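Translation initiation factor 4E (Ascaris suum, PDB 3M94) binds the trimethylguanosine (m2,2,7G) cap of nematode mRNAs, probably recruiting them for the initiation of translation as eIF4E proteins do. Local coordinates at residues Gly76-Val81 and Arg162-Lys167; Gly117-Val122 and Ser130-Asp135. All blocks are in the same frame, centred on the assembly; numbering follows the deposited sequence.

Interaction 1: Gly76-Val81 and Arg162-Lys167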
loop_
_atom_site.group_PDB
_atom_site.type_symbol
_atom_site.label_atom_id
_atom_site.label_comp_id
_atom_site.label_asym_id
_atom_site.label_seq_id
_atom_site.Cartn_x
_atom_site.Cartn_y
_atom_site.Cartn_z
ATOM N N GLY A 76 -2.754 -8.959 -11.649
ATOM C CA GLY A 76 -2.013 -8.884 -10.405
ATOM C C GLY A 76 -2.803 -9.294 -9.185
ATOM O O GLY A 76 -3.823 -9.972 -9.282
ATOM N N GLY A 77 -2.333 -8.862 -8.024
ATOM C CA GLY A 77 -2.969 -9.220 -6.769
ATOM C C GLY A 77 -2.434 -8.345 -5.671
ATOM O O GLY A 77 -1.776 -7.334 -5.940
ATOM N N ARG A 78 -2.714 -8.731 -4.433
ATOM C CA ARG A 78 -2.322 -7.936 -3.295
ATOM C C ARG A 78 -1.969 -8.783 -2.086
ATOM O O ARG A 78 -2.580 -9.830 -1.838
ATOM C CB ARG A 78 -3.444 -6.961 -2.919
ATOM C CG ARG A 78 -4.641 -7.647 -2.295
ATOM C CD ARG A 78 -5.736 -6.678 -1.942
ATOM N NE ARG A 78 -6.785 -7.379 -1.208
ATOM C CZ ARG A 78 -7.923 -6.830 -0.807
ATOM N NH1 ARG A 78 -8.184 -5.562 -1.072
ATOM N NH2 ARG A 78 -8.813 -7.560 -0.147
ATOM N N TRP A 79 -0.964 -8.332 -1.344
ATOM C CA TRP A 79 -0.772 -8.795 0.026
ATOM C C TRP A 79 -1.746 -7.999 0.889
ATOM O O TRP A 79 -1.771 -6.766 0.810
ATOM C CB TRP A 79 0.657 -8.536 0.479
ATOM C CG TRP A 79 1.591 -9.606 0.017
ATOM C CD1 TRP A 79 2.493 -9.523 -0.996
ATOM C CD2 TRP A 79 1.677 -10.939 0.530
ATOM N NE1 TRP A 79 3.157 -10.718 -1.137
ATOM C CE2 TRP A 79 2.664 -11.609 -0.214
ATOM C CE3 TRP A 79 1.018 -11.631 1.558
ATOM C CZ2 TRP A 79 3.012 -12.933 0.038
ATOM C CZ3 TRP A 79 1.364 -12.945 1.802
ATOM C CH2 TRP A 79 2.350 -13.580 1.049
ATOM N N LEU A 80 -2.551 -8.705 1.686
ATOM C CA LEU A 80 -3.554 -8.081 2.541
ATOM C C LEU A 80 -3.181 -8.200 4.017
ATOM O O LEU A 80 -2.874 -9.292 4.501
ATOM C CB LEU A 80 -4.934 -8.709 2.293
ATOM C CG LEU A 80 -6.102 -8.287 3.193
ATOM C CD1 LEU A 80 -6.504 -6.824 2.963
ATOM C CD2 LEU A 80 -7.323 -9.220 2.989
ATOM N N VAL A 81 -3.189 -7.065 4.714
ATOM C CA VAL A 81 -2.976 -7.032 6.162
ATOM C C VAL A 81 -4.272 -6.495 6.786
ATOM O O VAL A 81 -4.643 -5.348 6.539
ATOM C CB VAL A 81 -1.838 -6.061 6.566
ATOM C CG1 VAL A 81 -1.510 -6.201 8.046
ATOM C CG2 VAL A 81 -0.581 -6.249 5.703
ATOM N N ARG A 162 -1.947 -12.574 3.768
ATOM C CA ARG A 162 -2.238 -13.411 2.619
ATOM C C ARG A 162 -2.162 -12.667 1.310
ATOM O O ARG A 162 -2.391 -11.451 1.239
ATOM C CB ARG A 162 -3.589 -14.133 2.770
ATOM C CG ARG A 162 -4.792 -13.250 3.011
ATOM C CD ARG A 162 -5.972 -14.069 3.508
ATOM N NE ARG A 162 -6.863 -13.251 4.333
ATOM C CZ ARG A 162 -8.022 -12.735 3.928
ATOM N NH1 ARG A 162 -8.466 -12.945 2.696
ATOM N NH2 ARG A 162 -8.746 -12.003 4.763
ATOM N N TYR A 163 -1.809 -13.414 0.278
ATOM C CA TYR A 163 -1.726 -12.880 -1.048
ATOM C C TYR A 163 -2.874 -13.477 -1.842
ATOM O O TYR A 163 -3.042 -14.697 -1.887
ATOM C CB TYR A 163 -0.378 -13.208 -1.712
ATOM C CG TYR A 163 -0.271 -12.537 -3.054
ATOM C CD1 TYR A 163 0.106 -11.199 -3.153
ATOM C CD2 TYR A 163 -0.613 -13.218 -4.228
ATOM C CE1 TYR A 163 0.167 -10.558 -4.374
ATOM C CE2 TYR A 163 -0.555 -12.584 -5.458
ATOM C CZ TYR A 163 -0.167 -11.250 -5.517
ATOM O OH TYR A 163 -0.108 -10.616 -6.728
ATOM N N GLU A 164 -3.662 -12.612 -2.462
ATOM C CA GLU A 164 -4.820 -13.048 -3.229
ATOM C C GLU A 164 -4.910 -12.284 -4.533
ATOM O O GLU A 164 -4.455 -11.139 -4.616
ATOM C CB GLU A 164 -6.091 -12.844 -2.410
ATOM C CG GLU A 164 -6.082 -11.532 -1.658
ATOM C CD GLU A 164 -7.326 -11.296 -0.853
ATOM O OE1 GLU A 164 -8.011 -10.293 -1.141
ATOM O OE2 GLU A 164 -7.616 -12.093 0.068
ATOM N N VAL A 165 -5.474 -12.936 -5.550
ATOM C CA VAL A 165 -5.820 -12.287 -6.824
ATOM C C VAL A 165 -6.844 -11.194 -6.527
ATOM O O VAL A 165 -7.505 -11.232 -5.480
ATOM C CB VAL A 165 -6.370 -13.317 -7.865
ATOM C CG1 VAL A 165 -6.714 -12.647 -9.208
ATOM C CG2 VAL A 165 -5.368 -14.444 -8.091
ATOM N N HIS A 166 -6.944 -10.197 -7.407
ATOM C CA HIS A 166 -7.933 -9.136 -7.222
ATOM C C HIS A 166 -9.316 -9.695 -7.497
ATOM O O HIS A 166 -9.519 -10.354 -8.519
ATOM C CB HIS A 166 -7.638 -7.920 -8.117
ATOM C CG HIS A 166 -6.400 -7.172 -7.724
ATOM N ND1 HIS A 166 -6.183 -6.715 -6.442
ATOM C CD2 HIS A 166 -5.313 -6.805 -8.443
ATOM C CE1 HIS A 166 -5.014 -6.103 -6.384
ATOM N NE2 HIS A 166 -4.467 -6.141 -7.586
ATOM N N LYS A 167 -10.244 -9.450 -6.572
ATOM C CA LYS A 167 -11.616 -9.960 -6.677
ATOM C C LYS A 167 -12.531 -9.018 -7.462
ATOM O O LYS A 167 -12.653 -7.834 -7.145
ATOM C CB LYS A 167 -12.229 -10.198 -5.284
#

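Interaction 2: Gly117-Val122 and Ser130-Asp135. With M7M (N,N,7-trimethylguanosine 5'-(trihydrogen diphosphate)), chain C.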
loop_
_atom_site.group_PDB
_atom_site.type_symbol
_atom_site.label_atom_id
_atom_site.label_comp_id
_atom_site.label_asym_id
_atom_site.label_seq_id
_atom_site.Cartn_x
_atom_site.Cartn_y
_atom_site.Cartn_z
ATOM N N GLY A 117 1.517 -0.434 -6.068
ATOM C CA GLY A 117 1.314 0.583 -5.051
ATOM C C GLY A 117 0.723 0.040 -3.776
ATOM O O GLY A 117 0.521 -1.171 -3.645
ATOM N N ALA A 118 0.435 0.937 -2.839
ATOM C CA ALA A 118 -0.158 0.562 -1.549
ATOM C C ALA A 118 -1.554 1.150 -1.353
ATOM O O ALA A 118 -1.877 2.212 -1.902
ATOM C CB ALA A 118 0.736 1.018 -0.426
ATOM N N VAL A 119 -2.355 0.481 -0.524
ATOM C CA VAL A 119 -3.717 0.919 -0.245
ATOM C C VAL A 119 -4.045 0.767 1.236
ATOM O O VAL A 119 -3.805 -0.297 1.836
ATOM C CB VAL A 119 -4.754 0.070 -1.025
ATOM C CG1 VAL A 119 -6.198 0.582 -0.787
ATOM C CG2 VAL A 119 -4.427 0.033 -2.504
ATOM N N VAL A 120 -4.610 1.821 1.822
ATOM C CA VAL A 120 -5.258 1.672 3.105
ATOM C C VAL A 120 -6.759 1.934 2.964
ATOM O O VAL A 120 -7.169 2.987 2.463
ATOM C CB VAL A 120 -4.592 2.519 4.228
ATOM C CG1 VAL A 120 -4.471 3.995 3.835
ATOM C CG2 VAL A 120 -5.355 2.354 5.572
ATOM N N ASN A 121 -7.565 0.953 3.381
ATOM C CA ASN A 121 -9.017 1.094 3.442
ATOM C C ASN A 121 -9.402 1.267 4.904
ATOM O O ASN A 121 -9.080 0.415 5.733
ATOM C CB ASN A 121 -9.722 -0.148 2.866
ATOM C CG ASN A 121 -9.198 -0.530 1.483
ATOM O OD1 ASN A 121 -8.582 -1.580 1.320
ATOM N ND2 ASN A 121 -9.436 0.327 0.485
ATOM N N VAL A 122 -10.061 2.379 5.225
ATOM C CA VAL A 122 -10.525 2.618 6.584
ATOM C C VAL A 122 -11.983 2.186 6.640
ATOM O O VAL A 122 -12.828 2.738 5.910
ATOM C CB VAL A 122 -10.356 4.099 7.006
ATOM C CG1 VAL A 122 -11.143 4.412 8.262
ATOM C CG2 VAL A 122 -8.900 4.431 7.223
ATOM N N SER A 130 -2.892 -2.871 2.268
ATOM C CA SER A 130 -2.558 -3.822 1.209
ATOM C C SER A 130 -1.402 -3.343 0.332
ATOM O O SER A 130 -1.211 -2.139 0.151
ATOM C CB SER A 130 -3.759 -4.056 0.306
ATOM O OG SER A 130 -4.752 -4.771 0.993
ATOM N N LEU A 131 -0.668 -4.291 -0.241
ATOM C CA LEU A 131 0.389 -3.959 -1.207
ATOM C C LEU A 131 0.056 -4.672 -2.510
ATOM O O LEU A 131 0.015 -5.894 -2.543
ATOM C CB LEU A 131 1.777 -4.355 -0.678
ATOM C CG LEU A 131 3.016 -4.114 -1.569
ATOM C CD1 LEU A 131 3.177 -2.647 -1.952
ATOM C CD2 LEU A 131 4.289 -4.609 -0.869
ATOM N N TRP A 132 -0.170 -3.895 -3.566
ATOM C CA TRP A 132 -0.554 -4.414 -4.887
ATOM C C TRP A 132 0.667 -4.691 -5.768
ATOM O O TRP A 132 1.542 -3.829 -5.906
ATOM C CB TRP A 132 -1.459 -3.417 -5.628
ATOM C CG TRP A 132 -2.854 -3.258 -5.079
ATOM C CD1 TRP A 132 -3.267 -3.454 -3.793
ATOM C CD2 TRP A 132 -4.007 -2.816 -5.805
ATOM N NE1 TRP A 132 -4.605 -3.190 -3.677
ATOM C CE2 TRP A 132 -5.089 -2.795 -4.896
ATOM C CE3 TRP A 132 -4.236 -2.467 -7.139
ATOM C CZ2 TRP A 132 -6.379 -2.419 -5.274
ATOM C CZ3 TRP A 132 -5.522 -2.087 -7.519
ATOM C CH2 TRP A 132 -6.576 -2.067 -6.586
ATOM N N THR A 133 0.698 -5.891 -6.365
ATOM C CA THR A 133 1.757 -6.299 -7.288
ATOM C C THR A 133 1.163 -6.619 -8.670
ATOM O O THR A 133 -0.040 -6.870 -8.785
ATOM C CB THR A 133 2.555 -7.513 -6.755
ATOM O OG1 THR A 133 1.717 -8.681 -6.759
ATOM C CG2 THR A 133 3.034 -7.247 -5.338
ATOM N N ARG A 134 2.001 -6.625 -9.708
ATOM C CA ARG A 134 1.474 -6.684 -11.076
ATOM C C ARG A 134 1.208 -8.088 -11.633
ATOM O O ARG A 134 0.504 -8.220 -12.621
ATOM C CB ARG A 134 2.285 -5.810 -12.050
ATOM C CG ARG A 134 3.707 -6.232 -12.321
ATOM C CD ARG A 134 4.309 -5.427 -13.494
ATOM N NE ARG A 134 4.664 -4.052 -13.123
ATOM C CZ ARG A 134 3.992 -2.957 -13.493
ATOM N NH1 ARG A 134 4.404 -1.755 -13.096
ATOM N NH2 ARG A 134 2.912 -3.050 -14.263
ATOM N N ASP A 135 1.749 -9.126 -10.997
ATOM C CA ASP A 135 1.586 -10.493 -11.491
ATOM C C ASP A 135 1.284 -11.491 -10.369
ATOM O O ASP A 135 2.157 -11.834 -9.568
ATOM C CB ASP A 135 2.810 -10.936 -12.305
ATOM C CG ASP A 135 2.596 -12.281 -13.023
ATOM O OD1 ASP A 135 1.607 -13.006 -12.744
ATOM O OD2 ASP A 135 3.437 -12.621 -13.877
HETATM O OAX M7M C . -15.725 -4.331 1.093
HETATM O OAY M7M C . -14.233 -3.319 2.780
HETATM P PAZ M7M C . -14.712 -3.120 1.385
HETATM O OBA M7M C . -15.381 -1.839 1.022
HETATM O OBB M7M C . -11.036 -0.983 -8.878
HETATM C CBC M7M C . -10.714 -1.091 -6.148
HETATM O OBD M7M C . -13.479 -3.325 0.381
HETATM N NBE M7M C . -13.094 -0.698 -9.703
HETATM C CBF M7M C . -12.250 -0.828 -8.687
HETATM C CBG M7M C . -12.797 -0.799 -7.438
HETATM N NBH M7M C . -12.163 -0.914 -6.304
HETATM C CBI M7M C . -13.074 -0.828 -5.352
HETATM O OBJ M7M C . -12.572 -1.005 0.242
HETATM P PBK M7M C . -12.889 -2.180 -0.574
HETATM O OBL M7M C . -11.883 -2.811 -1.462
HETATM C CBM M7M C . -14.396 -0.542 -9.473
HETATM N NBN M7M C . -14.934 -0.511 -8.253
HETATM C CBO M7M C . -14.121 -0.641 -7.210
HETATM N NBP M7M C . -14.264 -0.654 -5.908
HETATM C CBQ M7M C . -15.527 -0.518 -5.186
HETATM O OBR M7M C . -15.324 -0.562 -3.786
HETATM C CBS M7M C . -15.690 -1.814 -3.233
HETATM C CBT M7M C . -14.480 -2.456 -2.593
HETATM O OBU M7M C . -14.185 -1.787 -1.393
HETATM N NBV M7M C . -15.162 -0.421 -10.543
HETATM C CBW M7M C . -16.581 -0.247 -10.389
HETATM C CBX M7M C . -16.346 -1.719 -5.538
HETATM C CBY M7M C . -16.050 -2.670 -4.412
HETATM C CBZ M7M C . -14.549 -0.468 -11.848
HETATM O OCA M7M C . -17.697 -1.296 -5.523
HETATM O OCB M7M C . -17.160 -3.489 -4.086
HETATM O O HOH W 1 -6.065 -2.215 1.449
#

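Interaction 1: Gly76-Val81 and Arg162-Lys167
R162 opens the pairing with L80: L80 N gives its hydrogen to R162 O at 2.8 Å, while the return bond from R162 N to L80 O is long and weak. The guanidinium of R162 lays one face against the L80 methyl CD2, 3.6 Å from R162 NH2. Y163 and W79 form the next, non-hydrogen-bonded pair. With CG anti to the backbone N (chi1 -175°), Y163 sets its CB over the centre of the six-membered ring of W79 and turns its ring edge to the indole face in an edge-to-face pair, Y163 CD1 lying 3.6 Å from W79 CD1. Y163 OH and W79 NE1 find their partners elsewhere, in T133 OG1 and N142 O. E164 and R78 exchange two backbone bonds, R78 N to E164 O and E164 N to R78 O, both 3.0 Å. On the same face as L80, their side chains form a salt bridge: R78 NH2 meets the syn side of E164 OE1 at 3.0 Å, 35° out of the carboxylate plane, and R78 NE adds a weak bond to OE1. Past V165, H166 places its ring face over G77 CA, a CH-pi contact 3.7 Å from the centroid. E164 OE2 forms a salt bridge with R162 NH1 at 2.9 Å, so one carboxylate joins two arginines in a salt-bridge network that probably holds the R78 guanidinium in place near the cap ligand.

Interaction 2: Gly117-Val122 and Ser130-Asp135
G117 and W132 form a hydrogen-bonded antiparallel pair whose two bonds are unequal: W132 N donates to G117 O at 2.8 Å, whereas G117 N to W132 O is weak. The same G117 O also lies 3.5 Å from L131 CD1. A118 faces L131 in a non-hydrogen-bonded pair, and its CA-H points at S130 O; W96 and L99 of helix 88-104 pack on the A118 methyl. V119 pairs with S130 through two short bonds, V119 N to S130 O at 2.9 Å and S130 N to V119 O at 2.8 Å. On the face away from A118, V119 CG2 comes over the rim of one face of the W132 indole, 3.4 Å from W132 NE1. With CG1 anti to the backbone N (chi1 -177°), CG2 is left beside that nitrogen, and it is this methyl that reaches the indole. A water links V119 O, N121 OD1 (2.6 Å) and S130 OG (2.9 Å), bridging the amide of N121 to the hydroxyl of S130 on the facing strand. The other end of that amide, N121 ND2, is hydrogen-bonded to D56 OD1 and lies 3.4 Å from the phosphate oxygen OBJ of the ligand; the ligand itself is hydrogen-bonded to K128 and R123. W132 meets the rings of W68 and H166, pairs edge-to-face with F60, and has the cap methyl carbon CBC at its ring edge, near the plane. The arrangement is a beta hairpin at the centre of the curved antiparallel sheet of the eIF4E fold, whose concave side holds the cap-binding pocket.

In the fold
From the N terminus, the chain first completes strands 4-14, 26-34 and 56-61, then enters interaction 1 at strand 77-83. Helix 88-104 follows, and strands 115-121 and 127-133 close the short hairpin of interaction 2, with seven residues between its segments. Only after helix 139-153 does strand 161-165 return to 77-83, closing a loop of 80 residues that contains interaction 2 entirely. The two contacts meet where strands 77-83 and 127-133 are neighbours: W79 N probably bonds to L131 O, and L80 CD1 packs on S130 OG. Together they place strands 115-121, 127-133, 77-83 and 161-165 consecutively in one antiparallel sheet.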